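Local structure of beta-mannosidase (Hypocrea lixii, 4UOJ) at residues 366-371 with 564-569; 692-697 with 756-761; 569-574 with 592-597. The protein probably hydrolyses terminal beta-linked mannose residues from the non-reducing ends of mannosides, as a glycoside hydrolase of family 2. All blocks are in the same frame, centred on the assembly; numbering follows the deposited sequence.

Contact 1: residues 366-371 with 564-569; sequences GITPGN and GHIYGD. With NA (sodium ion), chain B.
Pro369 and Ile566 are joined by a backbone hydrogen bond, Ile566 N to Pro369 O, 3.0 Å. A second bond runs the other way, from Asn371 N to Ile566 O at 3.1 Å. Ile566 O does further work: it also accepts from the side chain of Arg590 and faces the CA-H of Gly370, with CA at 3.4 Å. Gly370 has no side chain, and the two backbones come close there. Arg590 bonds to Thr368 O as well, so one guanidinium serves both segments.

The two backbone bonds make a single beta bridge between two loops. Loop 366-371 leaves helix 360-365 through a Schellman motif at Gly366 and leads to strand 374-377. Loop 564-569 leads into strand 569-572. The bridge therefore joins the end of helix 360-365 to the approach of strand 569-572.

Side chains flank the bridge. Pro369 lies over one face of the His565 ring, with CG 3.6 Å from the ring centroid in a CH-pi contact. The ring's NE2 points elsewhere, to a sodium ion at 2.9 Å. Thr368 CG2, anti to its own backbone N, reaches across to Ile566 CD1 at 3.7 Å. The Thr368 hydroxyl turns to Pro697 O in a weak bond. Asn371 OD1 lies in the plane of the Tyr567 ring, at its edge, 3.3 Å from CD2. Its hydrogen bond comes from Arg557 NE, while Asn371 ND2 donates to Ser355 O and Trp543 O. Tyr567 OH accepts from Thr562 N.

Contact 2: residues 692-697 with 756-761; sequences RGSGLP and WVTSDL
Arg692 lies over the indole face of Trp756 in a cation-pi contact that joins the end of helix 664-692 to strand 752-759, the middle strand of a three-stranded antiparallel sheet. Arg692 CZ is 4.2 Å from the centroid of the five-membered ring. The guanidinium is not laid flat: its plane stands 65° from that of the indole, and it meets the ring with an edge. NE comes down over the middle of the indole, 3.5 Å above its plane. Further back, Arg692 CD sits over the six-membered ring, 4.2 Å from its centroid, as a CH-pi partner. The Arg692 chain starts anti to the backbone N (chi1 -171°) and then bends at chi2 and chi3, which lays it across the ring.

Arg692 NH2 and Trp756 NE1 are 3.5 Å apart, but both are donors. Trp756 NE1 bonds instead to Glu754, which also makes a long, weak ion pair with Arg692. Phe745 adds a second cation-pi partner to Arg692. Leu696 CD2 makes a looser apolar contact with Trp756 CH2, 4.4 Å.

Further along the strand, Thr758 packs against the helix end, while its hydroxyl bonds to Thr800. A water donates both to Ser694 OG, at 2.7 Å, and to Ser759 O, at 2.8 Å. Ser694 OG is also bonded to Arg691 O. Ser759 OG accepts from Leu761 N in an ST turn where the strand ends. This is a contact between domains: the helix end probably belongs to the (beta/alpha)8 catalytic barrel of family 2 enzymes, and the strand lies in the mannosidase Ig/CBM-like domain.

Contact 3: residues 569-574 with 592-597; sequences DTDFYN and ANEFGF
Phe572 and Glu594 join the two strands through the backbone, with Phe572 N donating to Glu594 O at 3.0 Å. Strands 569-572 and 592-595 run parallel, their axes 4.7 Å apart. Thr570 O accepts from Asn593 N at 3.1 Å and only weakly from Glu594 N. Between Thr570 and Asp571 the register slips by one residue, a beta bulge. A water bridges Thr570 OG1 and Glu594 O.

Among the side chains, Tyr573 OH donates to Glu594 OE1 at 2.9 Å, on the anti side of the carboxylate and 33° out of its plane. The ring is swung over the backbone of strand 592-595, with Phe595 CA above one face and Gly596 O at its edge.

On the side of Thr570 and Phe595, the Thr570 hydroxyl lies against Ala592 CB at 3.5 Å and also bonds to Phe591 O. Phe595 meets Tyr690 of helix 664-692 edge-to-face.

The acidic groups gather on the side of Asp571 and Glu594. These side chains lie side by side, with Asp571 OD1 2.9 Å from Glu594 OE1, two like-charged acceptors and not a bonded pair. Glu489 is close to both. Arg420 forms a salt bridge with Glu594 OE2, a sodium ion lies about 3 Å from the Glu594 side chain, and a cadmium ion about 5 Å from that of Asp571. This cluster of carboxylates, with cations close by, is consistent with the active-site pocket of a family 2 glycosidase.

Contacts 1 and 3 share Asp569: the loop bridged in contact 1 runs directly into the first strand of contact 3. Their centres are 18 Å apart. Contacts 1 and 2 touch, with Thr368 N 2.8 Å from Pro697 O in a probable hydrogen bond, so the loop after helix 360-365 also meets the chain that follows helix 664-692. Contacts 2 and 3 do not touch; their nearest atoms are about 10 Å apart. Contact 3 lies nearest the chain centre, at about 15 Å, and holds the probable active-site carboxylates. Contacts 1 and 2 lie further out, at about 27 and 25 Å. The sodium ion at His565 is distinct from the one near Glu594.

Contact 1: residues 366-371 with 564-569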
loop_
_atom_site.group_PDB
_atom_site.type_symbol
_atom_site.label_atom_id
_atom_site.label_comp_id
_atom_site.label_asym_id
_atom_site.label_seq_id
_atom_site.Cartn_x
_atom_site.Cartn_y
_atom_site.Cartn_z
ATOM N N GLY A 366 1.847 24.437 -22.287
ATOM C CA GLY A 366 0.547 24.784 -21.698
ATOM C C GLY A 366 0.366 24.410 -20.235
ATOM O O GLY A 366 -0.668 24.716 -19.653
ATOM N N ILE A 367 1.369 23.733 -19.648
ATOM C CA ILE A 367 1.378 23.300 -18.252
ATOM C C ILE A 367 1.520 24.514 -17.332
ATOM O O ILE A 367 2.356 25.372 -17.550
ATOM C CB ILE A 367 2.464 22.203 -17.971
ATOM C CG1 ILE A 367 2.263 20.964 -18.880
ATOM C CG2 ILE A 367 2.477 21.776 -16.490
ATOM C CD1 ILE A 367 3.437 19.973 -18.936
ATOM N N THR A 368 0.683 24.564 -16.299
ATOM C CA THR A 368 0.684 25.608 -15.289
ATOM C C THR A 368 2.021 25.581 -14.533
ATOM O O THR A 368 2.458 24.507 -14.118
ATOM C CB THR A 368 -0.521 25.418 -14.327
ATOM O OG1 THR A 368 -1.728 25.471 -15.078
ATOM C CG2 THR A 368 -0.586 26.480 -13.249
ATOM N N PRO A 369 2.671 26.754 -14.334
ATOM C CA PRO A 369 3.922 26.760 -13.576
ATOM C C PRO A 369 3.765 26.327 -12.112
ATOM O O PRO A 369 2.656 26.237 -11.583
ATOM C CB PRO A 369 4.420 28.202 -13.701
ATOM C CG PRO A 369 3.224 28.997 -14.016
ATOM C CD PRO A 369 2.313 28.109 -14.797
ATOM N N GLY A 370 4.901 26.018 -11.506
ATOM C CA GLY A 370 4.996 25.546 -10.145
ATOM C C GLY A 370 5.978 24.401 -10.044
ATOM O O GLY A 370 7.097 24.485 -10.562
ATOM N N ASN A 371 5.565 23.323 -9.379
ATOM C CA ASN A 371 6.405 22.138 -9.227
ATOM C C ASN A 371 5.726 20.876 -9.721
ATOM O O ASN A 371 4.508 20.737 -9.664
ATOM C CB ASN A 371 6.872 21.964 -7.775
ATOM C CG ASN A 371 8.033 22.851 -7.409
ATOM O OD1 ASN A 371 7.886 24.063 -7.256
ATOM N ND2 ASN A 371 9.216 22.254 -7.266
ATOM N N GLY A 564 -1.770 31.263 -8.470
ATOM C CA GLY A 564 -2.067 30.701 -9.786
ATOM C C GLY A 564 -1.246 29.473 -10.130
ATOM O O GLY A 564 -1.668 28.660 -10.962
ATOM N N HIS A 565 -0.073 29.338 -9.490
ATOM C CA HIS A 565 0.833 28.207 -9.687
ATOM C C HIS A 565 0.361 26.982 -8.914
ATOM O O HIS A 565 -0.234 27.110 -7.851
ATOM C CB HIS A 565 2.249 28.571 -9.251
ATOM C CG HIS A 565 2.910 29.635 -10.071
ATOM N ND1 HIS A 565 4.249 29.567 -10.392
ATOM C CD2 HIS A 565 2.415 30.778 -10.600
ATOM C CE1 HIS A 565 4.535 30.649 -11.093
ATOM N NE2 HIS A 565 3.450 31.394 -11.253
ATOM N N ILE A 566 0.641 25.799 -9.457
ATOM C CA ILE A 566 0.239 24.521 -8.872
ATOM C C ILE A 566 1.474 23.747 -8.395
ATOM O O ILE A 566 2.450 23.605 -9.128
ATOM C CB ILE A 566 -0.639 23.716 -9.854
ATOM C CG1 ILE A 566 -1.945 24.498 -10.144
ATOM C CG2 ILE A 566 -0.933 22.294 -9.324
ATOM C CD1 ILE A 566 -2.713 24.064 -11.404
ATOM N N TYR A 567 1.418 23.258 -7.151
ATOM C CA TYR A 567 2.505 22.515 -6.526
ATOM C C TYR A 567 1.995 21.265 -5.816
ATOM O O TYR A 567 0.909 21.263 -5.239
ATOM C CB TYR A 567 3.233 23.387 -5.484
ATOM C CG TYR A 567 3.576 24.789 -5.913
ATOM C CD1 TYR A 567 2.687 25.834 -5.718
ATOM C CD2 TYR A 567 4.805 25.084 -6.477
ATOM C CE1 TYR A 567 3.011 27.143 -6.099
ATOM C CE2 TYR A 567 5.143 26.388 -6.853
ATOM C CZ TYR A 567 4.249 27.420 -6.649
ATOM O OH TYR A 567 4.585 28.705 -7.013
ATOM N N GLY A 568 2.825 20.232 -5.841
ATOM C CA GLY A 568 2.621 18.986 -5.113
ATOM C C GLY A 568 1.450 18.086 -5.443
ATOM O O GLY A 568 0.761 18.255 -6.446
ATOM N N ASP A 569 1.278 17.086 -4.589
ATOM C CA ASP A 569 0.213 16.105 -4.680
ATOM C C ASP A 569 -0.958 16.530 -3.803
ATOM O O ASP A 569 -0.826 17.450 -3.006
ATOM C CB ASP A 569 0.723 14.685 -4.335
ATOM C CG ASP A 569 1.335 14.525 -2.939
ATOM O OD1 ASP A 569 1.601 15.552 -2.274
ATOM O OD2 ASP A 569 1.585 13.365 -2.533
HETATM NA NA NA B . 2.858 33.088 -13.556
#

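Contact 2: residues 692-697 with 756-761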
loop_
_atom_site.group_PDB
_atom_site.type_symbol
_atom_site.label_atom_id
_atom_site.label_comp_id
_atom_site.label_asym_id
_atom_site.label_seq_id
_atom_site.Cartn_x
_atom_site.Cartn_y
_atom_site.Cartn_z
ATOM N N ARG A 692 -8.938 13.104 -15.888
ATOM C CA ARG A 692 -9.220 14.143 -16.891
ATOM C C ARG A 692 -8.192 15.308 -16.802
ATOM O O ARG A 692 -7.843 15.916 -17.812
ATOM C CB ARG A 692 -10.654 14.631 -16.722
ATOM C CG ARG A 692 -11.200 15.555 -17.808
ATOM C CD ARG A 692 -11.659 16.822 -17.140
ATOM N NE ARG A 692 -13.086 17.046 -17.228
ATOM C CZ ARG A 692 -13.795 17.739 -16.341
ATOM N NH1 ARG A 692 -13.224 18.215 -15.248
ATOM N NH2 ARG A 692 -15.094 17.936 -16.534
ATOM N N GLY A 693 -7.675 15.557 -15.601
ATOM C CA GLY A 693 -6.662 16.576 -15.323
ATOM C C GLY A 693 -5.355 16.404 -16.080
ATOM O O GLY A 693 -4.603 17.367 -16.225
ATOM N N SER A 694 -5.092 15.181 -16.584
ATOM C CA SER A 694 -3.899 14.854 -17.364
ATOM C C SER A 694 -3.770 15.722 -18.622
ATOM O O SER A 694 -2.662 16.074 -19.018
ATOM C CB SER A 694 -3.875 13.361 -17.727
ATOM O OG SER A 694 -4.992 12.955 -18.503
ATOM N N GLY A 695 -4.909 16.062 -19.218
ATOM C CA GLY A 695 -4.974 16.899 -20.405
ATOM C C GLY A 695 -5.295 18.357 -20.131
ATOM O O GLY A 695 -5.434 19.147 -21.067
ATOM N N LEU A 696 -5.418 18.709 -18.847
ATOM C CA LEU A 696 -5.710 20.066 -18.398
ATOM C C LEU A 696 -4.425 20.756 -17.878
ATOM O O LEU A 696 -3.401 20.078 -17.730
ATOM C CB LEU A 696 -6.838 20.046 -17.363
ATOM C CG LEU A 696 -8.176 19.435 -17.813
ATOM C CD1 LEU A 696 -9.189 19.510 -16.707
ATOM C CD2 LEU A 696 -8.734 20.138 -19.057
ATOM N N PRO A 697 -4.420 22.093 -17.651
ATOM C CA PRO A 697 -3.148 22.772 -17.320
ATOM C C PRO A 697 -2.331 22.235 -16.140
ATOM O O PRO A 697 -1.112 22.393 -16.146
ATOM C CB PRO A 697 -3.563 24.244 -17.162
ATOM C CG PRO A 697 -4.734 24.381 -18.055
ATOM C CD PRO A 697 -5.493 23.083 -17.858
ATOM N N TRP A 756 -16.464 13.193 -21.335
ATOM C CA TRP A 756 -15.072 13.268 -21.746
ATOM C C TRP A 756 -14.492 11.869 -21.915
ATOM O O TRP A 756 -14.878 10.954 -21.180
ATOM C CB TRP A 756 -14.251 14.008 -20.678
ATOM C CG TRP A 756 -14.574 15.464 -20.506
ATOM C CD1 TRP A 756 -15.700 15.989 -19.963
ATOM C CD2 TRP A 756 -13.691 16.570 -20.756
ATOM N NE1 TRP A 756 -15.600 17.353 -19.900
ATOM C CE2 TRP A 756 -14.378 17.740 -20.386
ATOM C CE3 TRP A 756 -12.391 16.683 -21.272
ATOM C CZ2 TRP A 756 -13.821 19.015 -20.531
ATOM C CZ3 TRP A 756 -11.835 17.947 -21.414
ATOM C CH2 TRP A 756 -12.552 19.098 -21.048
ATOM N N VAL A 757 -13.531 11.724 -22.842
ATOM C CA VAL A 757 -12.809 10.477 -23.048
ATOM C C VAL A 757 -11.362 10.701 -22.600
ATOM O O VAL A 757 -10.696 11.632 -23.070
ATOM C CB VAL A 757 -12.913 9.934 -24.495
ATOM C CG1 VAL A 757 -11.961 8.753 -24.730
ATOM C CG2 VAL A 757 -14.348 9.537 -24.827
ATOM N N THR A 758 -10.889 9.856 -21.673
ATOM C CA THR A 758 -9.547 9.946 -21.094
ATOM C C THR A 758 -8.790 8.646 -21.341
ATOM O O THR A 758 -9.301 7.558 -21.092
ATOM C CB THR A 758 -9.642 10.314 -19.603
ATOM O OG1 THR A 758 -10.336 11.556 -19.464
ATOM C CG2 THR A 758 -8.286 10.417 -18.931
ATOM N N SER A 759 -7.574 8.782 -21.834
ATOM C CA SER A 759 -6.704 7.667 -22.123
ATOM C C SER A 759 -5.356 7.812 -21.455
ATOM O O SER A 759 -4.798 8.868 -21.450
ATOM C CB SER A 759 -6.513 7.538 -23.613
ATOM O OG SER A 759 -5.629 6.506 -23.918
ATOM N N ASP A 760 -4.853 6.731 -20.881
ATOM C CA ASP A 760 -3.517 6.706 -20.340
ATOM C C ASP A 760 -2.446 6.057 -21.219
ATOM O O ASP A 760 -1.333 5.879 -20.797
ATOM C CB ASP A 760 -3.514 6.163 -18.920
ATOM C CG ASP A 760 -3.619 4.667 -18.834
ATOM O OD1 ASP A 760 -3.857 3.981 -19.825
ATOM O OD2 ASP A 760 -3.453 4.165 -17.720
ATOM N N LEU A 761 -2.799 5.744 -22.449
ATOM C CA LEU A 761 -1.882 5.172 -23.411
ATOM C C LEU A 761 -0.813 6.140 -23.900
ATOM O O LEU A 761 -1.006 7.326 -23.891
ATOM C CB LEU A 761 -2.660 4.593 -24.583
ATOM C CG LEU A 761 -3.674 3.497 -24.296
ATOM C CD1 LEU A 761 -4.390 3.203 -25.582
ATOM C CD2 LEU A 761 -3.032 2.242 -23.738
HETATM O O HOH W 1 -4.681 10.312 -19.091
#

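Contact 3: residues 569-574 with 592-597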
loop_
_atom_site.group_PDB
_atom_site.type_symbol
_atom_site.label_atom_id
_atom_site.label_comp_id
_atom_site.label_asym_id
_atom_site.label_seq_id
_atom_site.Cartn_x
_atom_site.Cartn_y
_atom_site.Cartn_z
ATOM N N ASP A 569 1.278 17.086 -4.589
ATOM C CA ASP A 569 0.213 16.105 -4.680
ATOM C C ASP A 569 -0.958 16.530 -3.803
ATOM O O ASP A 569 -0.826 17.450 -3.006
ATOM C CB ASP A 569 0.723 14.685 -4.335
ATOM C CG ASP A 569 1.335 14.525 -2.939
ATOM O OD1 ASP A 569 1.601 15.552 -2.274
ATOM O OD2 ASP A 569 1.585 13.365 -2.533
ATOM N N THR A 570 -2.114 15.893 -3.987
ATOM C CA THR A 570 -3.343 16.230 -3.255
ATOM C C THR A 570 -3.755 15.119 -2.300
ATOM O O THR A 570 -3.804 13.937 -2.663
ATOM C CB THR A 570 -4.483 16.717 -4.191
ATOM O OG1 THR A 570 -4.794 15.712 -5.165
ATOM C CG2 THR A 570 -4.110 18.003 -4.898
ATOM N N ASP A 571 -4.060 15.542 -1.087
ATOM C CA ASP A 571 -4.318 14.682 0.070
ATOM C C ASP A 571 -5.615 15.200 0.618
ATOM O O ASP A 571 -5.613 15.995 1.539
ATOM C CB ASP A 571 -3.166 14.875 1.078
ATOM C CG ASP A 571 -3.089 13.792 2.158
ATOM O OD1 ASP A 571 -4.074 13.464 2.813
ATOM O OD2 ASP A 571 -1.995 13.300 2.425
ATOM N N PHE A 572 -6.708 14.765 -0.013
ATOM C CA PHE A 572 -8.029 15.357 0.164
ATOM C C PHE A 572 -9.179 14.494 0.743
ATOM O O PHE A 572 -9.554 13.492 0.209
ATOM C CB PHE A 572 -8.429 15.973 -1.170
ATOM C CG PHE A 572 -9.886 16.347 -1.286
ATOM C CD1 PHE A 572 -10.794 15.459 -1.772
ATOM C CD2 PHE A 572 -10.325 17.618 -0.935
ATOM C CE1 PHE A 572 -12.110 15.810 -1.901
ATOM C CE2 PHE A 572 -11.645 17.976 -1.059
ATOM C CZ PHE A 572 -12.542 17.068 -1.547
ATOM N N TYR A 573 -9.750 14.966 1.844
ATOM C CA TYR A 573 -10.932 14.391 2.476
ATOM C C TYR A 573 -11.866 15.510 2.838
ATOM O O TYR A 573 -11.464 16.451 3.466
ATOM C CB TYR A 573 -10.563 13.674 3.760
ATOM C CG TYR A 573 -9.526 12.632 3.587
ATOM C CD1 TYR A 573 -8.206 12.951 3.649
ATOM C CD2 TYR A 573 -9.864 11.327 3.346
ATOM C CE1 TYR A 573 -7.237 11.998 3.483
ATOM C CE2 TYR A 573 -8.914 10.365 3.187
ATOM C CZ TYR A 573 -7.602 10.696 3.258
ATOM O OH TYR A 573 -6.628 9.743 3.079
ATOM N N ASN A 574 -13.113 15.399 2.449
ATOM C CA ASN A 574 -14.157 16.350 2.783
ATOM C C ASN A 574 -15.366 15.509 3.119
ATOM O O ASN A 574 -15.882 14.784 2.270
ATOM C CB ASN A 574 -14.437 17.338 1.632
ATOM C CG ASN A 574 -15.383 18.466 2.001
ATOM O OD1 ASN A 574 -16.148 18.397 2.962
ATOM N ND2 ASN A 574 -15.357 19.524 1.220
ATOM N N ALA A 592 -2.808 12.786 -7.084
ATOM C CA ALA A 592 -3.622 12.551 -5.911
ATOM C C ALA A 592 -3.158 11.311 -5.204
ATOM O O ALA A 592 -3.399 10.212 -5.657
ATOM C CB ALA A 592 -5.057 12.413 -6.306
ATOM N N ASN A 593 -2.536 11.494 -4.061
ATOM C CA ASN A 593 -1.934 10.388 -3.299
ATOM C C ASN A 593 -2.824 9.811 -2.209
ATOM O O ASN A 593 -2.559 8.706 -1.717
ATOM C CB ASN A 593 -0.581 10.820 -2.705
ATOM C CG ASN A 593 -0.684 11.634 -1.438
ATOM O OD1 ASN A 593 -1.372 12.667 -1.379
ATOM N ND2 ASN A 593 0.041 11.196 -0.403
ATOM N N GLU A 594 -3.858 10.581 -1.821
ATOM C CA GLU A 594 -4.821 10.243 -0.757
ATOM C C GLU A 594 -6.155 10.939 -1.011
ATOM O O GLU A 594 -6.190 12.132 -1.332
ATOM C CB GLU A 594 -4.307 10.710 0.618
ATOM C CG GLU A 594 -3.280 9.818 1.277
ATOM C CD GLU A 594 -2.997 10.131 2.751
ATOM O OE1 GLU A 594 -3.917 10.594 3.458
ATOM O OE2 GLU A 594 -1.857 9.852 3.219
ATOM N N PHE A 595 -7.246 10.182 -0.843
ATOM C CA PHE A 595 -8.644 10.624 -0.945
ATOM C C PHE A 595 -9.566 9.483 -0.585
ATOM O O PHE A 595 -9.276 8.328 -0.885
ATOM C CB PHE A 595 -9.019 11.229 -2.314
ATOM C CG PHE A 595 -8.888 10.306 -3.509
ATOM C CD1 PHE A 595 -7.661 10.117 -4.141
ATOM C CD2 PHE A 595 -9.991 9.666 -4.021
ATOM C CE1 PHE A 595 -7.539 9.278 -5.235
ATOM C CE2 PHE A 595 -9.869 8.829 -5.129
ATOM C CZ PHE A 595 -8.641 8.651 -5.738
ATOM N N GLY A 596 -10.667 9.804 0.072
ATOM C CA GLY A 596 -11.613 8.781 0.474
ATOM C C GLY A 596 -12.703 9.177 1.439
ATOM O O GLY A 596 -12.772 10.323 1.898
ATOM N N PHE A 597 -13.550 8.185 1.740
ATOM C CA PHE A 597 -14.717 8.251 2.617
ATOM C C PHE A 597 -14.943 6.817 3.134
ATOM O O PHE A 597 -14.716 5.853 2.393
ATOM C CB PHE A 597 -15.958 8.717 1.810
ATOM C CG PHE A 597 -17.108 9.222 2.631
ATOM C CD1 PHE A 597 -18.062 8.346 3.142
ATOM C CD2 PHE A 597 -17.254 10.589 2.882
ATOM C CE1 PHE A 597 -19.129 8.819 3.903
ATOM C CE2 PHE A 597 -18.320 11.063 3.647
ATOM C CZ PHE A 597 -19.249 10.175 4.157
HETATM O O HOH W 2 -6.638 14.044 -3.708
HETATM O O HOH W 3 0.186 11.920 2.558
HETATM O O HOH W 4 -13.962 12.788 1.470
#